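Local coordinates for protein carbohydrate deacetylase (Enterococcus faecalis, PDB 2I5I) that probably removes acetyl groups from acetylated carbohydrates during oligosaccharide breakdown, as a magnesium-dependent hydrolase of the YdjC family, at residues L59-H64 / S120-D125; S35-P40 / P124-S129; K6-A11 / Y258-M263. All blocks are in the same frame, centred on the assembly; numbering follows the deposited sequence.

Contact 1 (L59-H64 / S120-D125)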
# COMPACT_ATOMS: atom_id res chain seq x y z
N LEU A 59 3.93 -14.97 -0.93
CA LEU A 59 3.89 -16.13 -1.84
C LEU A 59 5.14 -16.23 -2.70
O LEU A 59 5.53 -15.26 -3.35
CB LEU A 59 2.63 -16.07 -2.69
CG LEU A 59 2.47 -17.11 -3.80
CD1 LEU A 59 2.47 -18.51 -3.21
CD2 LEU A 59 1.20 -16.88 -4.61
N ALA A 60 5.76 -17.41 -2.69
CA ALA A 60 6.96 -17.59 -3.52
C ALA A 60 6.54 -17.93 -4.95
O ALA A 60 5.58 -18.66 -5.20
CB ALA A 60 7.87 -18.63 -2.92
N ILE A 61 7.25 -17.36 -5.93
CA ILE A 61 6.84 -17.50 -7.31
C ILE A 61 8.01 -17.83 -8.26
O ILE A 61 8.99 -17.10 -8.28
CB ILE A 61 6.17 -16.20 -7.82
CG1 ILE A 61 5.01 -15.77 -6.92
CG2 ILE A 61 5.74 -16.35 -9.27
CD1 ILE A 61 4.38 -14.47 -7.38
N GLY A 62 7.84 -18.91 -9.01
CA GLY A 62 8.79 -19.36 -10.02
C GLY A 62 8.20 -19.21 -11.41
O GLY A 62 7.05 -18.77 -11.60
N VAL A 63 8.99 -19.59 -12.42
CA VAL A 63 8.55 -19.40 -13.81
C VAL A 63 8.10 -20.74 -14.41
O VAL A 63 8.82 -21.74 -14.37
CB VAL A 63 9.64 -18.73 -14.66
CG1 VAL A 63 10.96 -19.50 -14.63
CG2 VAL A 63 9.19 -18.54 -16.11
N HIS A 64 6.89 -20.74 -14.95
CA HIS A 64 6.23 -21.85 -15.60
C HIS A 64 6.49 -21.81 -17.10
O HIS A 64 5.78 -21.18 -17.88
CB HIS A 64 4.73 -21.78 -15.33
CG HIS A 64 4.03 -23.10 -15.23
ND1 HIS A 64 4.57 -24.19 -14.59
CD2 HIS A 64 2.82 -23.52 -15.66
CE1 HIS A 64 3.75 -25.22 -14.64
NE2 HIS A 64 2.66 -24.83 -15.29
N SER A 120 8.29 -8.34 -14.70
CA SER A 120 7.52 -8.13 -13.48
C SER A 120 8.30 -7.39 -12.40
O SER A 120 7.79 -7.09 -11.31
CB SER A 120 7.08 -9.51 -13.00
OG SER A 120 8.12 -10.16 -12.30
N GLY A 121 9.58 -7.13 -12.66
CA GLY A 121 10.54 -6.61 -11.71
C GLY A 121 11.09 -7.59 -10.71
O GLY A 121 11.85 -7.23 -9.80
N ARG A 122 10.76 -8.85 -10.83
CA ARG A 122 11.08 -9.92 -9.91
C ARG A 122 11.80 -11.07 -10.64
O ARG A 122 11.44 -11.42 -11.75
CB ARG A 122 9.88 -10.55 -9.23
CG ARG A 122 9.45 -10.13 -7.85
CD ARG A 122 8.08 -10.75 -7.57
NE ARG A 122 8.14 -11.92 -6.70
CZ ARG A 122 7.14 -12.39 -5.96
NH1 ARG A 122 5.95 -11.80 -5.95
NH2 ARG A 122 7.32 -13.48 -5.20
N ARG A 123 12.78 -11.61 -9.93
CA ARG A 123 13.45 -12.81 -10.43
C ARG A 123 12.61 -14.03 -10.09
O ARG A 123 12.17 -14.12 -8.94
CB ARG A 123 14.82 -12.90 -9.75
CG ARG A 123 15.78 -13.90 -10.38
CD ARG A 123 17.20 -13.63 -9.86
NE ARG A 123 18.12 -14.39 -10.71
CZ ARG A 123 18.74 -13.89 -11.76
NH1 ARG A 123 18.65 -12.64 -12.20
NH2 ARG A 123 19.54 -14.72 -12.42
N PRO A 124 12.40 -14.99 -10.97
CA PRO A 124 11.71 -16.20 -10.50
C PRO A 124 12.58 -16.88 -9.44
O PRO A 124 13.80 -16.72 -9.45
CB PRO A 124 11.62 -17.05 -11.75
CG PRO A 124 12.60 -16.50 -12.72
CD PRO A 124 12.80 -15.06 -12.38
N ASP A 125 12.02 -17.63 -8.50
CA ASP A 125 12.90 -18.33 -7.55
C ASP A 125 13.21 -19.74 -8.05
O ASP A 125 14.02 -20.48 -7.45
CB ASP A 125 12.25 -18.30 -6.17
CG ASP A 125 11.07 -19.22 -5.96
OD1 ASP A 125 10.55 -19.71 -6.99
OD2 ASP A 125 10.67 -19.45 -4.79
O HOH W 1 4.23 -12.64 -3.75
O HOH W 2 9.61 -14.36 -8.01
O HOH W 3 9.52 -15.42 -5.12
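The Arg122 guanidinium lies with one face over Ile61, whose CD1 comes within 3.4 Å of NH1, while its edge carries the polar partners: Leu59 O, water 1 and water 3, all in its plane. This is where the loop after helix 103-117 reaches the curled parallel sheet of what is probably a distorted beta/alpha barrel, consistent with the YdjC family, and where residues 122-125 run at nearly a right angle to residues 59-63. NH2 gives a fairly straight hydrogen bond to Leu59 O (3.1 Å, 156° at the hydrogen). A bend at chi3 (102°) turns the planar head of the arginine back onto the strand. Water 1 bridges NH1 to the same carbonyl, and water 3 links NH2 to Ile61 N, so the backbone on both sides of Ala60 is tied to one side chain. Water 2 donates to Ile61 O and Arg123 O and holds NE weakly.

Further along, Asp125 N donates to Ile61 O at 3.1 Å, tilted 28° from the carbonyl plane. Pro124 lies alongside Val63, the two side chains pointing the same way, with CB of the proline 3.8 Å from CG1 of the valine. Phe117 of helix 103-117 packs on both of these and on Ile61. Arg123 turns away from the strand instead, forming a salt bridge with Glu259 of a neighbouring subunit and joining this loop to the assembly. Of the Asp125 carboxylate, OD2 rests 3.5 Å from Ala60 CB.

Contact 2 (S35-P40 / P124-S129)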
# COMPACT_ATOMS: atom_id res chain seq x y z
N SER A 35 4.09 -21.97 -2.64
CA SER A 35 4.72 -21.55 -3.87
C SER A 35 3.78 -21.65 -5.05
O SER A 35 2.80 -22.41 -4.98
CB SER A 35 5.94 -22.46 -4.07
OG SER A 35 6.62 -22.17 -5.27
N THR A 36 4.09 -20.93 -6.11
CA THR A 36 3.40 -21.07 -7.39
C THR A 36 4.39 -20.84 -8.52
O THR A 36 5.45 -20.24 -8.33
CB THR A 36 2.21 -20.10 -7.47
OG1 THR A 36 1.35 -20.37 -8.59
CG2 THR A 36 2.74 -18.68 -7.63
N THR A 37 4.00 -21.30 -9.70
CA THR A 37 4.80 -20.98 -10.90
C THR A 37 3.88 -20.36 -11.95
O THR A 37 2.79 -20.92 -12.13
CB THR A 37 5.53 -22.20 -11.47
OG1 THR A 37 4.65 -23.32 -11.58
CG2 THR A 37 6.67 -22.56 -10.52
N ALA A 38 4.35 -19.28 -12.52
CA ALA A 38 3.59 -18.37 -13.36
C ALA A 38 3.92 -18.41 -14.83
O ALA A 38 5.09 -18.55 -15.20
CB ALA A 38 3.84 -16.95 -12.83
N LEU A 39 2.89 -18.24 -15.67
CA LEU A 39 3.04 -18.23 -17.12
C LEU A 39 3.24 -16.84 -17.70
O LEU A 39 2.28 -16.09 -17.92
CB LEU A 39 1.81 -18.87 -17.75
CG LEU A 39 1.46 -20.32 -17.40
CD1 LEU A 39 -0.04 -20.53 -17.48
CD2 LEU A 39 2.21 -21.28 -18.34
N PRO A 40 4.46 -16.43 -18.03
CA PRO A 40 4.65 -15.17 -18.75
C PRO A 40 4.02 -15.11 -20.14
O PRO A 40 3.83 -14.03 -20.72
CB PRO A 40 6.18 -15.06 -18.92
CG PRO A 40 6.74 -16.36 -18.49
CD PRO A 40 5.72 -17.14 -17.74
N PRO A 124 12.40 -14.99 -10.97
CA PRO A 124 11.71 -16.20 -10.50
C PRO A 124 12.58 -16.88 -9.44
O PRO A 124 13.80 -16.72 -9.45
CB PRO A 124 11.62 -17.05 -11.75
CG PRO A 124 12.60 -16.50 -12.72
CD PRO A 124 12.80 -15.06 -12.38
N ASP A 125 12.02 -17.63 -8.50
CA ASP A 125 12.90 -18.33 -7.55
C ASP A 125 13.21 -19.74 -8.05
O ASP A 125 14.02 -20.48 -7.45
CB ASP A 125 12.25 -18.30 -6.17
CG ASP A 125 11.07 -19.22 -5.96
OD1 ASP A 125 10.55 -19.71 -6.99
OD2 ASP A 125 10.67 -19.45 -4.79
N HIS A 126 12.56 -20.16 -9.13
CA HIS A 126 12.78 -21.49 -9.70
C HIS A 126 12.06 -21.63 -11.04
O HIS A 126 11.35 -20.73 -11.49
CB HIS A 126 12.35 -22.58 -8.73
CG HIS A 126 10.92 -22.96 -8.65
ND1 HIS A 126 10.00 -22.21 -7.95
CD2 HIS A 126 10.23 -24.01 -9.15
CE1 HIS A 126 8.81 -22.80 -8.03
NE2 HIS A 126 8.90 -23.90 -8.76
N ILE A 127 12.29 -22.78 -11.66
CA ILE A 127 11.77 -23.11 -12.97
C ILE A 127 11.05 -24.44 -12.95
O ILE A 127 11.47 -25.41 -12.32
CB ILE A 127 12.91 -23.21 -14.03
CG1 ILE A 127 13.68 -21.91 -14.23
CG2 ILE A 127 12.38 -23.73 -15.35
CD1 ILE A 127 14.94 -22.06 -15.06
N ASP A 128 9.93 -24.51 -13.66
CA ASP A 128 9.22 -25.76 -13.89
C ASP A 128 8.54 -25.61 -15.25
O ASP A 128 8.83 -24.62 -15.92
CB ASP A 128 8.27 -26.08 -12.76
CG ASP A 128 7.01 -25.22 -12.71
OD1 ASP A 128 6.87 -24.27 -13.49
OD2 ASP A 128 6.15 -25.54 -11.85
N SER A 129 7.65 -26.53 -15.64
CA SER A 129 7.04 -26.37 -16.94
C SER A 129 5.61 -26.91 -16.99
O SER A 129 5.28 -27.93 -16.35
CB SER A 129 7.83 -27.15 -18.03
OG SER A 129 7.45 -28.48 -17.67
O HOH W 4 8.97 -21.55 -4.29
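Thr37 brings its methyl CG2 to within 3.1 Å of His126 NE2, a spacing so short for carbon against a ring nitrogen that its exact value is doubtful. The two side chains cross at about a right angle, the methyl meeting the ring obliquely. Around them is the interior of the barrel-like sheet of this YdjC-family protein, where strands 35-38 and 127-129 stand two places apart, with strand 60-65 between them. Their backbones therefore do not pair, the nearest CA atoms being those of Thr37 and Asp128 at 7.2 Å, and side chains close the gap.

The polar branch of Thr37 is turned to the other partner. OG1 sits between the backbone N and the carbonyl carbon (chi1 47°) and donates to Asp128 OD2 at 2.7 Å, reaching it on the syn side and 19° out of the carboxylate plane. Thr37 and Asp128 point at each other across the gap. The second oxygen, Asp128 OD1, takes a hydrogen bond from His64 ND1. His64 belongs, with Asp13 and His130, to a possible empty metal site, and His130 is a predicted magnesium ligand. Asp128 may thus act in the second shell, orienting His64, with Thr37 in turn steadying the aspartate.

His126 is fixed from its other nitrogen: ND1 bonds Asp125 OD1 at 2.7 Å, close to the ring plane and nearly straight (167°). The same carboxylate reaches back to strand 35-38 through a water, while Ser35 OG also bonds Asn10 OD1. Water 4 donates to both ends of that bridge, 2.6 Å from Ser35 OG and 2.7 Å from Asp125 OD2.

Contact 3 (K6-A11 / Y258-M263)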
# COMPACT_ATOMS: atom_id res chain seq x y z
N LYS A 6 11.37 -31.23 4.19
CA LYS A 6 10.91 -29.94 3.66
C LYS A 6 9.98 -30.18 2.48
O LYS A 6 10.35 -30.84 1.50
CB LYS A 6 12.09 -29.07 3.27
CG LYS A 6 12.99 -28.74 4.47
CD LYS A 6 14.21 -27.99 3.95
CE LYS A 6 15.44 -28.87 4.13
NZ LYS A 6 16.02 -28.61 5.48
N LEU A 7 8.77 -29.66 2.61
CA LEU A 7 7.71 -29.89 1.65
C LEU A 7 7.29 -28.58 0.98
O LEU A 7 6.81 -27.68 1.63
CB LEU A 7 6.48 -30.51 2.31
CG LEU A 7 5.29 -30.74 1.38
CD1 LEU A 7 5.65 -31.66 0.22
CD2 LEU A 7 4.09 -31.33 2.11
N ILE A 8 7.53 -28.53 -0.32
CA ILE A 8 7.12 -27.47 -1.21
C ILE A 8 5.80 -27.93 -1.83
O ILE A 8 5.72 -28.99 -2.45
CB ILE A 8 8.19 -27.22 -2.27
CG1 ILE A 8 9.56 -26.83 -1.71
CG2 ILE A 8 7.69 -26.20 -3.28
CD1 ILE A 8 10.65 -26.85 -2.75
N ILE A 9 4.75 -27.16 -1.65
CA ILE A 9 3.42 -27.32 -2.22
C ILE A 9 3.26 -26.17 -3.19
O ILE A 9 3.14 -25.01 -2.84
CB ILE A 9 2.32 -27.36 -1.15
CG1 ILE A 9 2.62 -28.41 -0.11
CG2 ILE A 9 0.95 -27.57 -1.76
CD1 ILE A 9 1.61 -28.58 1.00
N ASN A 10 3.34 -26.55 -4.47
CA ASN A 10 3.45 -25.55 -5.53
C ASN A 10 2.22 -25.63 -6.41
O ASN A 10 1.90 -26.68 -6.97
CB ASN A 10 4.71 -25.72 -6.39
CG ASN A 10 4.84 -24.62 -7.43
OD1 ASN A 10 5.56 -23.63 -7.25
ND2 ASN A 10 4.15 -24.82 -8.53
N ALA A 11 1.56 -24.48 -6.53
CA ALA A 11 0.40 -24.37 -7.41
C ALA A 11 0.85 -24.02 -8.81
O ALA A 11 1.46 -22.97 -9.03
CB ALA A 11 -0.55 -23.29 -6.89
N TYR A 258 11.11 -22.85 -2.85
CA TYR A 258 12.39 -23.10 -3.53
C TYR A 258 13.51 -22.20 -3.05
O TYR A 258 14.65 -22.33 -3.53
CB TYR A 258 12.24 -22.99 -5.05
CG TYR A 258 11.83 -24.26 -5.77
CD1 TYR A 258 10.53 -24.72 -5.80
CD2 TYR A 258 12.76 -25.04 -6.45
CE1 TYR A 258 10.13 -25.88 -6.44
CE2 TYR A 258 12.39 -26.19 -7.10
CZ TYR A 258 11.09 -26.63 -7.11
OH TYR A 258 10.75 -27.78 -7.78
N GLU A 259 13.32 -21.27 -2.11
CA GLU A 259 14.41 -20.57 -1.47
C GLU A 259 15.32 -21.58 -0.74
O GLU A 259 16.49 -21.31 -0.49
CB GLU A 259 13.94 -19.54 -0.44
CG GLU A 259 13.31 -18.28 -0.99
CD GLU A 259 14.21 -17.49 -1.92
OE1 GLU A 259 15.45 -17.50 -1.76
OE2 GLU A 259 13.67 -16.84 -2.86
N SER A 260 14.79 -22.74 -0.40
CA SER A 260 15.49 -23.81 0.27
C SER A 260 16.46 -24.54 -0.68
O SER A 260 17.27 -25.36 -0.23
CB SER A 260 14.51 -24.84 0.83
OG SER A 260 13.90 -25.59 -0.22
N LEU A 261 16.37 -24.21 -1.96
CA LEU A 261 17.17 -24.78 -3.03
C LEU A 261 17.90 -23.74 -3.86
O LEU A 261 18.28 -24.01 -5.00
CB LEU A 261 16.28 -25.60 -3.97
CG LEU A 261 15.63 -26.85 -3.37
CD1 LEU A 261 14.62 -27.44 -4.35
CD2 LEU A 261 16.69 -27.87 -2.96
N ALA A 262 18.11 -22.55 -3.32
CA ALA A 262 18.79 -21.47 -3.97
C ALA A 262 20.25 -21.85 -4.23
O ALA A 262 20.87 -22.48 -3.38
CB ALA A 262 18.72 -20.19 -3.17
N MSE A 263 20.69 -21.45 -5.40
CA MSE A 263 21.97 -21.73 -6.01
C MSE A 263 23.03 -20.67 -5.77
O MSE A 263 22.96 -19.49 -6.16
OXT MSE A 263 24.00 -21.14 -5.15
CB MSE A 263 21.75 -21.98 -7.52
CG MSE A 263 21.41 -23.47 -7.68
SE MSE A 263 20.57 -23.85 -9.20
CE MSE A 263 21.87 -23.70 -10.41
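Ile8 sets its CD1 methyl over one face of the Tyr258 ring in a CH-pi contact, 4.0 Å from the ring centroid and 24° off the normal. The methyl is displaced toward the rim and comes closest to Tyr258 CD1, at 3.7 Å. The isoleucine runs roughly perpendicular to the tyrosine side chain, and its other branch, CG2, joins in 4.0 Å from Tyr258 CE1. With CG1 anti to the carbonyl carbon (chi1 -59°), the CG1-CD1 arm and the CG2 methyl both reach the aromatic ring. The same CD1 methyl also meets Leu261 CD1 at 4.3 Å and Ser260 OG at a similar separation, while the aliphatic part of Lys6 lies by the serine, CD 4.4 Å from its CB.

Next outward is the backbone that presents these residues. Strand 6-11 is a central strand of the parallel sheet, and the C-terminal segment folds over its side chains just after strand 254-256. A short 3-10 turn at 258-260, closed by Leu261 N bonding Tyr258 O at 3.0 Å, brings Tyr258, Ser260 and Leu261 round to the one isoleucine. Ser260 OG is held by Asn257 O.

Beyond that, Tyr258 OH bonds Glu210 of strand 208-213, and its ring stacks with that of His126, so the tyrosine is positioned both by its hydroxyl and by its ring. Lys6 NZ forms salt bridges with Glu207 and with Asp111 of a neighbouring subunit. Across the two segments the contact itself is apolar, held by dispersion and CH-pi packing; the polar ends of Tyr258, Ser260 and Lys6 are satisfied by other parts of the fold and the assembly, so none needs a polar partner across it.

In the fold
From the N terminus, strand 6-11 opens the longest loop, which contact 3 closes only at the C-terminal segment 258-263. Both other contacts fall within it. Contact 2 joins 35-40 to 124-129, and contact 1, from 59-64 to 120-125, starts inside that span; their second segments overlap at Pro124 and Asp125. Neither crosses the other. Together they tie neighbouring parallel strands 6-11, 35-38, 60-65 and 127-129 to one another and to the chain end. Val63 N bonds His126 O between contacts 1 and 2, Thr36 OG1 meets Ala11 O between contacts 2 and 3, and Asp125 packs against Tyr258 and Glu259 between contacts 1 and 3.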